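Local coordinates for cortical-lytic enzyme (Clostridium perfringens, PDB 5JIP), which probably acts as a lysozyme-type muramidase of glycoside hydrolase family 25, hydrolysing the cortical peptidoglycan of the spore during germination, at residues D8-S13 against G222-D227; D36-R41 against L66-G71; G106-V111 against S228-S233; I177-R182 against T200-T205. All coordinates share one frame; numbering follows the deposited sequence.

Contact 1. Residues D8-S13 against G222-D227. With MG (magnesium ion), chain E.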
# COMPACT_ATOMS: atom_id res chain seq x y z
N ASP A 8 -1.23 -23.27 -5.78
CA ASP A 8 -1.13 -24.26 -4.72
C ASP A 8 -0.92 -23.56 -3.38
O ASP A 8 -0.59 -22.36 -3.31
CB ASP A 8 0.02 -25.21 -5.01
CG ASP A 8 -0.09 -26.52 -4.26
OD1 ASP A 8 -0.93 -26.63 -3.35
OD2 ASP A 8 0.65 -27.46 -4.61
N LYS A 9 -1.10 -24.32 -2.28
CA LYS A 9 -0.56 -23.90 -1.00
C LYS A 9 0.95 -24.12 -1.01
O LYS A 9 1.50 -24.63 -1.97
CB LYS A 9 -1.24 -24.64 0.16
CG LYS A 9 -1.12 -26.17 0.12
CD LYS A 9 0.11 -26.70 0.83
CE LYS A 9 0.12 -26.36 2.32
NZ LYS A 9 1.29 -26.92 3.03
N ASN A 10 1.62 -23.68 0.05
CA ASN A 10 3.08 -23.81 0.11
C ASN A 10 3.52 -24.03 1.56
O ASN A 10 2.67 -24.03 2.47
CB ASN A 10 3.76 -22.59 -0.50
CG ASN A 10 3.61 -21.34 0.35
OD1 ASN A 10 4.36 -21.12 1.32
ND2 ASN A 10 2.66 -20.51 -0.02
N PRO A 11 4.81 -24.21 1.83
CA PRO A 11 5.22 -24.53 3.21
C PRO A 11 4.87 -23.46 4.22
O PRO A 11 4.75 -23.77 5.42
CB PRO A 11 6.74 -24.70 3.08
CG PRO A 11 6.91 -25.24 1.73
CD PRO A 11 5.91 -24.46 0.88
N LEU A 12 4.75 -22.22 3.80
CA LEU A 12 4.45 -21.17 4.75
C LEU A 12 2.96 -21.00 4.98
O LEU A 12 2.57 -20.19 5.83
CB LEU A 12 5.03 -19.83 4.30
CG LEU A 12 6.56 -19.84 4.20
CD1 LEU A 12 7.06 -18.53 3.58
CD2 LEU A 12 7.18 -20.06 5.59
N SER A 13 2.11 -21.71 4.23
CA SER A 13 0.68 -21.46 4.31
C SER A 13 0.18 -21.69 5.73
O SER A 13 0.47 -22.71 6.36
CB SER A 13 -0.09 -22.36 3.35
OG SER A 13 0.23 -22.08 1.99
N GLY A 222 -4.48 -20.92 4.41
CA GLY A 222 -4.53 -19.48 4.37
C GLY A 222 -3.26 -18.86 3.81
O GLY A 222 -2.36 -19.54 3.30
N PRO A 223 -3.16 -17.53 3.93
CA PRO A 223 -1.96 -16.81 3.51
C PRO A 223 -0.71 -17.26 4.27
O PRO A 223 -0.77 -17.89 5.32
CB PRO A 223 -2.29 -15.34 3.82
CG PRO A 223 -3.76 -15.30 4.04
CD PRO A 223 -4.16 -16.64 4.54
N ASN A 224 0.44 -16.88 3.72
CA ASN A 224 1.72 -17.19 4.35
C ASN A 224 1.85 -16.57 5.72
O ASN A 224 2.57 -17.10 6.58
CB ASN A 224 2.85 -16.72 3.45
CG ASN A 224 2.96 -17.55 2.20
OD1 ASN A 224 2.18 -18.48 1.98
ND2 ASN A 224 3.95 -17.25 1.39
N SER A 225 1.19 -15.44 5.95
CA SER A 225 1.18 -14.79 7.25
C SER A 225 -0.24 -14.59 7.75
O SER A 225 -1.12 -14.16 7.00
CB SER A 225 1.86 -13.43 7.18
OG SER A 225 1.78 -12.81 8.45
N ILE A 226 -0.43 -14.87 9.04
CA ILE A 226 -1.71 -14.60 9.68
C ILE A 226 -2.07 -13.12 9.55
O ILE A 226 -3.25 -12.75 9.55
CB ILE A 226 -1.66 -15.05 11.16
CG1 ILE A 226 -3.01 -14.87 11.82
CG2 ILE A 226 -0.61 -14.29 11.94
CD1 ILE A 226 -4.09 -15.85 11.27
N ASP A 227 -1.06 -12.25 9.45
CA ASP A 227 -1.31 -10.82 9.32
C ASP A 227 -2.16 -10.51 8.10
O ASP A 227 -2.95 -9.56 8.12
CB ASP A 227 0.02 -10.06 9.24
CG ASP A 227 0.92 -10.26 10.47
OD1 ASP A 227 0.42 -10.59 11.53
OD2 ASP A 227 2.15 -10.05 10.34
MG MG E . -3.59 -7.61 7.46
O HOH W 1 -0.42 -19.49 1.42
O HOH W 2 -5.05 -8.32 6.12
O HOH W 3 -2.22 -6.76 8.86
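The carboxamides of N10 and N224 meet at their edges, with their planes 78° apart. N10 ND2 gives a hydrogen bond to N224 OD1 (2.9 Å). The acceptor lies in the plane of the N10 amide, and the donor comes in on a lone pair of N224 OD1. L12 CB lies over one face of the N224 amide, 3.7 Å from N224 CG.

N224 OD1 takes a second bond from a water, 2.8 Å away. That water also donates to G222 O and accepts from S13 OG, so it joins both segments. Two bonds therefore grip N224 OD1.

The N10 side chain sits between its own N and carbonyl carbon (chi1 70°). From there N10 OD1 also accepts from L12 N at 2.7 Å, an Asx turn within the type I turn N10-S13. This bond holds the N10 amide in place for N224. S13 N to N10 O closes the turn, and S13 OG accepts from N10 N at 2.9 Å.

The contact lies at the surface. Beyond it, D227 O binds the magnesium ion. T14 bonds to both G222 and P223. Residues 8-13 lead into strand 15-19. The loop 222-227 follows strand 217-221, the antiparallel neighbour of 15-19.

Contact 2. Residues D36-R41 against L66-G71; sequences DFIYLR and LGIPCG
I38 N donates to P69 O at 2.9 Å. Two further backbone bonds, G71 N to I38 O and L40 N to G71 O, continue the ladder. They pair strands 38-44 and 70-75 in parallel, with I38 beside C70 and Y39 beside G71.

On the face that carries I38 and C70, the side chains are apolar. I38 CD1 rests on I68 CG2 at 3.8 Å. L40 CD1 touches C70 SG at 3.5 Å. The thiol is swung opposite its own backbone N (chi1 -175°), which carries the sulfur along the strand toward L40. At the start of the pairing, the P69 ring lies against the backbone of D36, with P69 CG 3.4 Å from D36 O.

Y39 is on the other face. Its ring meets the G71 backbone obliquely, with Y39 CD1 3.4 Å from G71 C. G71 has no side chain, and the ring sits close against its main chain.

Further out, helices 28-34 and 56-66 cover the I38 side: F28 and L31 touch I38, C63 lies on both I38 and C70, and F59 and A60 meet L40. G67 ends helix 56-66 in a Schellman motif and turns the chain into strand 70-75. This is a beta-alpha-beta crossover of the TIM-barrel-like GH25 domain. Y39 meets W176 and bonds through OH to F109 O.

The two faces thus differ in chemistry. The helix side is purely apolar where these residues meet, while the inner side has a buried tyrosine hydroxyl satisfied by a main-chain carbonyl.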
# COMPACT_ATOMS: atom_id res chain seq x y z
N ASP A 36 -3.65 -21.86 13.13
CA ASP A 36 -3.26 -20.45 13.06
C ASP A 36 -4.44 -19.52 13.19
O ASP A 36 -4.28 -18.35 13.57
CB ASP A 36 -2.55 -20.17 11.74
CG ASP A 36 -1.27 -20.96 11.59
OD1 ASP A 36 -0.31 -20.72 12.35
OD2 ASP A 36 -1.22 -21.82 10.71
N PHE A 37 -5.63 -20.00 12.86
CA PHE A 37 -6.84 -19.19 12.89
C PHE A 37 -8.01 -20.14 13.01
O PHE A 37 -7.89 -21.33 12.71
CB PHE A 37 -6.98 -18.32 11.61
CG PHE A 37 -6.97 -19.13 10.33
CD1 PHE A 37 -8.12 -19.78 9.89
CD2 PHE A 37 -5.81 -19.28 9.60
CE1 PHE A 37 -8.12 -20.54 8.74
CE2 PHE A 37 -5.80 -20.03 8.44
CZ PHE A 37 -6.96 -20.66 8.00
N ILE A 38 -9.15 -19.61 13.45
CA ILE A 38 -10.41 -20.34 13.45
C ILE A 38 -11.51 -19.43 12.91
O ILE A 38 -11.71 -18.31 13.42
CB ILE A 38 -10.82 -20.85 14.85
CG1 ILE A 38 -9.80 -21.84 15.38
CG2 ILE A 38 -12.21 -21.48 14.81
CD1 ILE A 38 -10.01 -22.17 16.84
N TYR A 39 -12.27 -19.93 11.94
CA TYR A 39 -13.50 -19.28 11.49
C TYR A 39 -14.73 -19.94 12.12
O TYR A 39 -14.78 -21.16 12.28
CB TYR A 39 -13.63 -19.32 9.97
CG TYR A 39 -13.13 -18.03 9.33
CD1 TYR A 39 -13.87 -16.85 9.42
CD2 TYR A 39 -11.93 -17.99 8.67
CE1 TYR A 39 -13.42 -15.68 8.84
CE2 TYR A 39 -11.45 -16.81 8.10
CZ TYR A 39 -12.18 -15.67 8.19
OH TYR A 39 -11.65 -14.54 7.61
N LEU A 40 -15.70 -19.10 12.51
CA LEU A 40 -16.96 -19.51 13.13
C LEU A 40 -18.13 -18.98 12.31
O LEU A 40 -18.07 -17.89 11.76
CB LEU A 40 -17.11 -18.94 14.54
CG LEU A 40 -15.91 -19.10 15.49
CD1 LEU A 40 -16.13 -18.26 16.76
CD2 LEU A 40 -15.68 -20.57 15.79
N ARG A 41 -19.21 -19.75 12.25
CA ARG A 41 -20.46 -19.16 11.80
C ARG A 41 -20.98 -18.20 12.85
O ARG A 41 -21.16 -18.56 14.02
CB ARG A 41 -21.52 -20.23 11.51
CG ARG A 41 -22.82 -19.61 10.95
CD ARG A 41 -23.79 -20.66 10.38
NE ARG A 41 -24.45 -21.42 11.43
CZ ARG A 41 -25.51 -22.20 11.23
NH1 ARG A 41 -26.00 -22.34 10.01
NH2 ARG A 41 -26.08 -22.82 12.26
N LEU A 66 -8.41 -17.20 24.55
CA LEU A 66 -7.20 -17.97 24.31
C LEU A 66 -6.24 -17.31 23.33
O LEU A 66 -5.16 -17.85 23.08
CB LEU A 66 -7.55 -19.36 23.78
CG LEU A 66 -8.29 -20.26 24.77
CD1 LEU A 66 -8.72 -21.54 24.11
CD2 LEU A 66 -7.44 -20.53 25.96
N GLY A 67 -6.60 -16.15 22.78
CA GLY A 67 -5.72 -15.50 21.85
C GLY A 67 -5.67 -16.14 20.49
O GLY A 67 -4.70 -15.92 19.75
N ILE A 68 -6.67 -16.96 20.13
CA ILE A 68 -6.69 -17.61 18.82
C ILE A 68 -7.30 -16.65 17.82
O ILE A 68 -8.46 -16.24 17.99
CB ILE A 68 -7.48 -18.92 18.82
CG1 ILE A 68 -6.96 -19.89 19.90
CG2 ILE A 68 -7.36 -19.57 17.44
CD1 ILE A 68 -7.87 -21.09 20.08
N PRO A 69 -6.59 -16.27 16.76
CA PRO A 69 -7.19 -15.36 15.77
C PRO A 69 -8.49 -15.93 15.25
O PRO A 69 -8.53 -17.07 14.77
CB PRO A 69 -6.12 -15.25 14.68
CG PRO A 69 -4.82 -15.54 15.41
CD PRO A 69 -5.19 -16.59 16.44
N CYS A 70 -9.54 -15.13 15.35
CA CYS A 70 -10.90 -15.59 15.21
C CYS A 70 -11.68 -14.69 14.26
O CYS A 70 -11.61 -13.47 14.36
CB CYS A 70 -11.57 -15.64 16.59
SG CYS A 70 -13.23 -16.35 16.58
N GLY A 71 -12.43 -15.30 13.35
CA GLY A 71 -13.30 -14.55 12.47
C GLY A 71 -14.62 -15.28 12.33
O GLY A 71 -14.77 -16.40 12.81

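Contact 3. Residues G106-V111 against S228-S233; sequences GDLFPV and SLMPPS. With MG (magnesium ion), chain E.
Loop 106-111 meets the end of a 3-10 turn and the chain after it, closest at L108 and M230, and is tied there by one backbone hydrogen bond, F109 N to L229 O at 3.0 Å. The bond is bent, with 130° at the hydrogen. L108 CA also sends a CA-H...O contact to L229 O.

The same L229 O stands over one face of the F109 ring, 3.6 Å above the plane and offset toward the rim. S228 O approaches the ring obliquely, 3.3 Å from F109 CE2. The ring is carried beside its own backbone N (chi1 -65°), which brings it against the S228 and L229 carbonyls. L229 CD2 touches F109 CD2 at 4.1 Å.

L108 works through one branch. Its CD2 lies against M230 CG (3.9 Å) and L229 CB. M230 SD lies near D107 CB (4.1 Å).

In the fold, 106-111 leads into barrel strand 111-113, while 228-233 belongs to the linker from the GH25 domain to the C-terminal beta domain. M230 O binds the magnesium ion at 2.0 Å. D227, D258 and D304 and two waters complete the site, so the metal joins the linker to the second domain.

D107 O is packed against M230 CG and P231 CD, 3.2 Å from each. It is buried and has no hydrogen-bond partner. The D107 carboxylate turns to other partners: OD1 forms a salt bridge with R64, and OD2 accepts from C70 N. F109 also packs on T306 and D308 of the second domain.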
# COMPACT_ATOMS: atom_id res chain seq x y z
N GLY A 106 -14.23 -8.88 14.61
CA GLY A 106 -13.42 -10.09 14.59
C GLY A 106 -11.97 -9.78 14.27
O GLY A 106 -11.61 -8.69 13.81
N ASP A 107 -11.11 -10.79 14.51
CA ASP A 107 -9.71 -10.66 14.15
C ASP A 107 -9.49 -10.86 12.65
O ASP A 107 -8.71 -10.13 12.03
CB ASP A 107 -8.88 -11.68 14.91
CG ASP A 107 -9.15 -11.66 16.39
OD1 ASP A 107 -9.23 -10.54 16.95
OD2 ASP A 107 -9.22 -12.76 16.99
N LEU A 108 -10.14 -11.86 12.07
CA LEU A 108 -9.99 -12.15 10.66
C LEU A 108 -11.07 -11.42 9.87
O LEU A 108 -12.05 -10.92 10.45
CB LEU A 108 -10.11 -13.64 10.40
CG LEU A 108 -9.54 -14.56 11.46
CD1 LEU A 108 -9.93 -16.02 11.18
CD2 LEU A 108 -8.03 -14.40 11.49
N PHE A 109 -10.88 -11.36 8.54
CA PHE A 109 -11.89 -10.81 7.64
C PHE A 109 -13.25 -11.38 8.02
O PHE A 109 -13.43 -12.61 8.01
CB PHE A 109 -11.68 -11.17 6.15
CG PHE A 109 -10.43 -10.62 5.51
CD1 PHE A 109 -10.29 -9.27 5.22
CD2 PHE A 109 -9.43 -11.49 5.09
CE1 PHE A 109 -9.16 -8.82 4.59
CE2 PHE A 109 -8.31 -11.04 4.44
CZ PHE A 109 -8.16 -9.72 4.19
N PRO A 110 -14.24 -10.55 8.27
CA PRO A 110 -15.62 -11.04 8.22
C PRO A 110 -15.89 -11.65 6.85
O PRO A 110 -15.34 -11.21 5.84
CB PRO A 110 -16.46 -9.79 8.47
CG PRO A 110 -15.51 -8.81 9.11
CD PRO A 110 -14.19 -9.10 8.49
N VAL A 111 -16.72 -12.69 6.82
CA VAL A 111 -16.93 -13.47 5.60
C VAL A 111 -18.42 -13.54 5.26
O VAL A 111 -19.26 -13.79 6.14
CB VAL A 111 -16.34 -14.89 5.76
CG1 VAL A 111 -16.86 -15.86 4.71
CG2 VAL A 111 -14.83 -14.84 5.69
N SER A 228 -2.06 -11.33 7.05
CA SER A 228 -2.80 -11.08 5.81
C SER A 228 -4.30 -11.36 5.95
O SER A 228 -5.05 -11.05 5.03
CB SER A 228 -2.22 -11.91 4.68
OG SER A 228 -0.90 -11.46 4.39
N LEU A 229 -4.73 -11.97 7.05
CA LEU A 229 -6.15 -12.14 7.32
C LEU A 229 -6.70 -11.08 8.27
O LEU A 229 -7.94 -10.96 8.39
CB LEU A 229 -6.41 -13.53 7.95
CG LEU A 229 -6.13 -14.75 7.06
CD1 LEU A 229 -6.37 -16.04 7.84
CD2 LEU A 229 -7.01 -14.70 5.79
N MET A 230 -5.82 -10.32 8.94
CA MET A 230 -6.19 -9.43 10.05
C MET A 230 -5.84 -7.96 9.77
O MET A 230 -4.90 -7.68 9.02
CB MET A 230 -5.48 -9.84 11.33
CG MET A 230 -5.70 -11.27 11.70
SD MET A 230 -5.07 -11.69 13.34
CE MET A 230 -3.32 -11.30 13.21
N PRO A 231 -6.55 -7.02 10.38
CA PRO A 231 -6.06 -5.65 10.39
C PRO A 231 -4.73 -5.56 11.11
O PRO A 231 -4.45 -6.36 12.04
CB PRO A 231 -7.16 -4.88 11.13
CG PRO A 231 -8.35 -5.79 11.09
CD PRO A 231 -7.81 -7.14 11.14
N PRO A 232 -3.91 -4.58 10.78
CA PRO A 232 -2.68 -4.35 11.55
C PRO A 232 -3.00 -3.93 12.97
O PRO A 232 -4.09 -3.43 13.28
CB PRO A 232 -1.97 -3.21 10.81
CG PRO A 232 -2.90 -2.69 9.88
CD PRO A 232 -4.13 -3.52 9.78
N SER A 233 -2.00 -4.11 13.83
CA SER A 233 -2.06 -3.66 15.22
C SER A 233 -1.99 -2.14 15.30
O SER A 233 -1.58 -1.44 14.37
CB SER A 233 -0.91 -4.23 16.04
OG SER A 233 -0.93 -5.65 16.09
MG MG E . -3.59 -7.61 7.46
O HOH W 2 -5.05 -8.32 6.12
O HOH W 3 -2.22 -6.76 8.86

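Contact 4. Residues I177-R182 against T200-T205; sequences IAMYTR and TMWQFT
W202 and Q203 both carry CG opposite their backbone N (chi1 168° and -167°), which swings their side chains across to the 177-182 segment. As neighbours in the strand they stand on opposite faces. W202 NE1 reaches M179 O at 2.8 Å. The bond is nearly straight, in the plane of both indole and carbonyl, and uses a lone pair of the oxygen. M179 CE lies against W202 CZ2 at 3.8 Å, and T181 CG2 comes in at the indole edge.

On the other face the Y180 ring runs side by side with Q203, its plane 40° from the amide. Y180 OH donates to Q203 OE1 at 2.6 Å, coming from above the carbonyl plane. Q203 OE1 accepts a second bond from Y149 OH, and Q203 NE2 donates to D18 OD1. The amide is thereby fixed in its rotation. T205 C lies over one face of the Y180 ring.

The frame is a parallel pairing of strands 175-178 and 201-208 in the barrel sheet of the GH25 domain. I177 N bonds to M201 O, Q203 N to I177 O at 2.8 Å, and M179 N to Q203 O at 3.0 Å. I177 pairs with W202, and A178 with Q203.

Past the end of strand 175-178 the chains stay joined. T181 N makes a weak bond to F204 O, and a water bridges F204 O and R182 N. F204 stacks on W221 of strand 217-221, which W202 also meets. MES, probably from the crystallisation liquor, bonds to Q203 NE2, consistent with a pocket beside Q203.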
# COMPACT_ATOMS: atom_id res chain seq x y z
N ILE A 177 -11.91 -19.80 -1.29
CA ILE A 177 -12.47 -20.71 -2.28
C ILE A 177 -12.49 -22.11 -1.71
O ILE A 177 -11.53 -22.58 -1.09
CB ILE A 177 -11.71 -20.67 -3.62
CG1 ILE A 177 -12.51 -21.46 -4.66
CG2 ILE A 177 -10.28 -21.19 -3.45
CD1 ILE A 177 -12.00 -21.29 -6.08
N ALA A 178 -13.61 -22.79 -1.93
CA ALA A 178 -13.74 -24.20 -1.57
C ALA A 178 -13.55 -25.04 -2.82
O ALA A 178 -14.24 -24.83 -3.82
CB ALA A 178 -15.11 -24.46 -0.96
N MET A 179 -12.61 -25.98 -2.77
CA MET A 179 -12.45 -27.01 -3.79
C MET A 179 -11.87 -28.22 -3.09
O MET A 179 -10.70 -28.20 -2.68
CB MET A 179 -11.52 -26.57 -4.91
CG MET A 179 -11.48 -27.65 -6.00
SD MET A 179 -10.05 -27.44 -6.98
CE MET A 179 -8.79 -28.07 -5.86
N TYR A 180 -12.68 -29.28 -2.99
CA TYR A 180 -12.34 -30.45 -2.19
C TYR A 180 -11.58 -31.48 -3.03
O TYR A 180 -12.08 -31.94 -4.06
CB TYR A 180 -13.63 -31.06 -1.62
CG TYR A 180 -14.42 -30.12 -0.73
CD1 TYR A 180 -13.83 -28.98 -0.17
CD2 TYR A 180 -15.74 -30.38 -0.42
CE1 TYR A 180 -14.56 -28.14 0.65
CE2 TYR A 180 -16.45 -29.57 0.37
CZ TYR A 180 -15.88 -28.44 0.92
OH TYR A 180 -16.67 -27.65 1.71
N THR A 181 -10.38 -31.83 -2.57
CA THR A 181 -9.59 -32.83 -3.28
C THR A 181 -10.19 -34.24 -3.18
O THR A 181 -9.84 -35.11 -3.99
CB THR A 181 -8.15 -32.81 -2.74
OG1 THR A 181 -8.16 -32.98 -1.32
CG2 THR A 181 -7.49 -31.49 -3.06
N ARG A 182 -11.11 -34.48 -2.25
CA ARG A 182 -11.79 -35.78 -2.15
C ARG A 182 -12.72 -36.05 -3.33
O ARG A 182 -13.16 -37.20 -3.51
CB ARG A 182 -12.59 -35.88 -0.83
CG ARG A 182 -13.88 -35.05 -0.76
CD ARG A 182 -14.78 -35.44 0.41
NE ARG A 182 -15.90 -34.51 0.59
CZ ARG A 182 -17.04 -34.54 -0.09
NH1 ARG A 182 -17.25 -35.45 -1.03
NH2 ARG A 182 -17.98 -33.63 0.16
N THR A 200 -7.21 -16.11 -1.20
CA THR A 200 -6.71 -15.78 0.12
C THR A 200 -6.75 -17.01 1.04
O THR A 200 -5.81 -17.23 1.81
CB THR A 200 -7.54 -14.63 0.68
OG1 THR A 200 -7.34 -13.48 -0.15
CG2 THR A 200 -7.20 -14.32 2.10
N MET A 201 -7.83 -17.79 0.98
CA MET A 201 -7.92 -19.07 1.68
C MET A 201 -8.52 -20.10 0.74
O MET A 201 -9.24 -19.78 -0.20
CB MET A 201 -8.76 -18.97 2.94
CG MET A 201 -8.13 -18.11 4.02
SD MET A 201 -9.10 -18.04 5.58
CE MET A 201 -9.97 -19.58 5.61
N TRP A 202 -8.18 -21.35 1.01
CA TRP A 202 -8.64 -22.50 0.23
C TRP A 202 -9.16 -23.55 1.21
O TRP A 202 -8.39 -24.08 2.02
CB TRP A 202 -7.50 -23.06 -0.62
CG TRP A 202 -7.74 -24.40 -1.26
CD1 TRP A 202 -8.93 -24.99 -1.55
CD2 TRP A 202 -6.72 -25.32 -1.68
NE1 TRP A 202 -8.71 -26.23 -2.15
CE2 TRP A 202 -7.36 -26.46 -2.21
CE3 TRP A 202 -5.32 -25.29 -1.66
CZ2 TRP A 202 -6.65 -27.54 -2.72
CZ3 TRP A 202 -4.62 -26.37 -2.15
CH2 TRP A 202 -5.28 -27.47 -2.68
N GLN A 203 -10.47 -23.80 1.17
CA GLN A 203 -11.09 -24.88 1.92
C GLN A 203 -10.93 -26.15 1.10
O GLN A 203 -11.55 -26.29 0.04
CB GLN A 203 -12.56 -24.60 2.17
CG GLN A 203 -13.19 -25.51 3.21
CD GLN A 203 -14.65 -25.21 3.35
OE1 GLN A 203 -15.43 -25.49 2.45
NE2 GLN A 203 -15.02 -24.62 4.48
N PHE A 204 -10.03 -27.03 1.54
CA PHE A 204 -9.68 -28.20 0.74
C PHE A 204 -10.40 -29.47 1.18
O PHE A 204 -10.35 -30.47 0.46
CB PHE A 204 -8.15 -28.42 0.75
CG PHE A 204 -7.58 -28.72 2.10
CD1 PHE A 204 -7.15 -27.68 2.93
CD2 PHE A 204 -7.47 -30.02 2.55
CE1 PHE A 204 -6.64 -27.94 4.18
CE2 PHE A 204 -6.96 -30.29 3.82
CZ PHE A 204 -6.55 -29.24 4.64
N THR A 205 -11.10 -29.46 2.32
CA THR A 205 -11.89 -30.61 2.69
C THR A 205 -13.01 -30.16 3.61
O THR A 205 -12.89 -29.14 4.29
CB THR A 205 -11.05 -31.68 3.39
OG1 THR A 205 -11.86 -32.81 3.66
CG2 THR A 205 -10.49 -31.15 4.68
O HOH W 4 -11.34 -33.03 0.34

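In the fold
Contacts 2 and 4 are two parallel pairings of the same barrel sheet, their centres about 18 Å apart. They meet where M201 SD lies 3.7 Å from Y39 CE2. Contacts 1 and 3 share the chain that leaves the barrel, and both supply ligands to the magnesium ion: D227 O from contact 1 and M230 O from contact 3. I226 CD1 of contact 1 packs on D36 O of contact 2 at 3.4 Å. Contact 2 reaches contact 3 through C70 O, 2.7 Å from D107 N, and G71 N, 3.4 Å from L108 CD1. L229 CD2 of contact 3 rests 3.7 Å from T200 CG2 of contact 4. The metal-binding linker is thus packed against the barrel at several points.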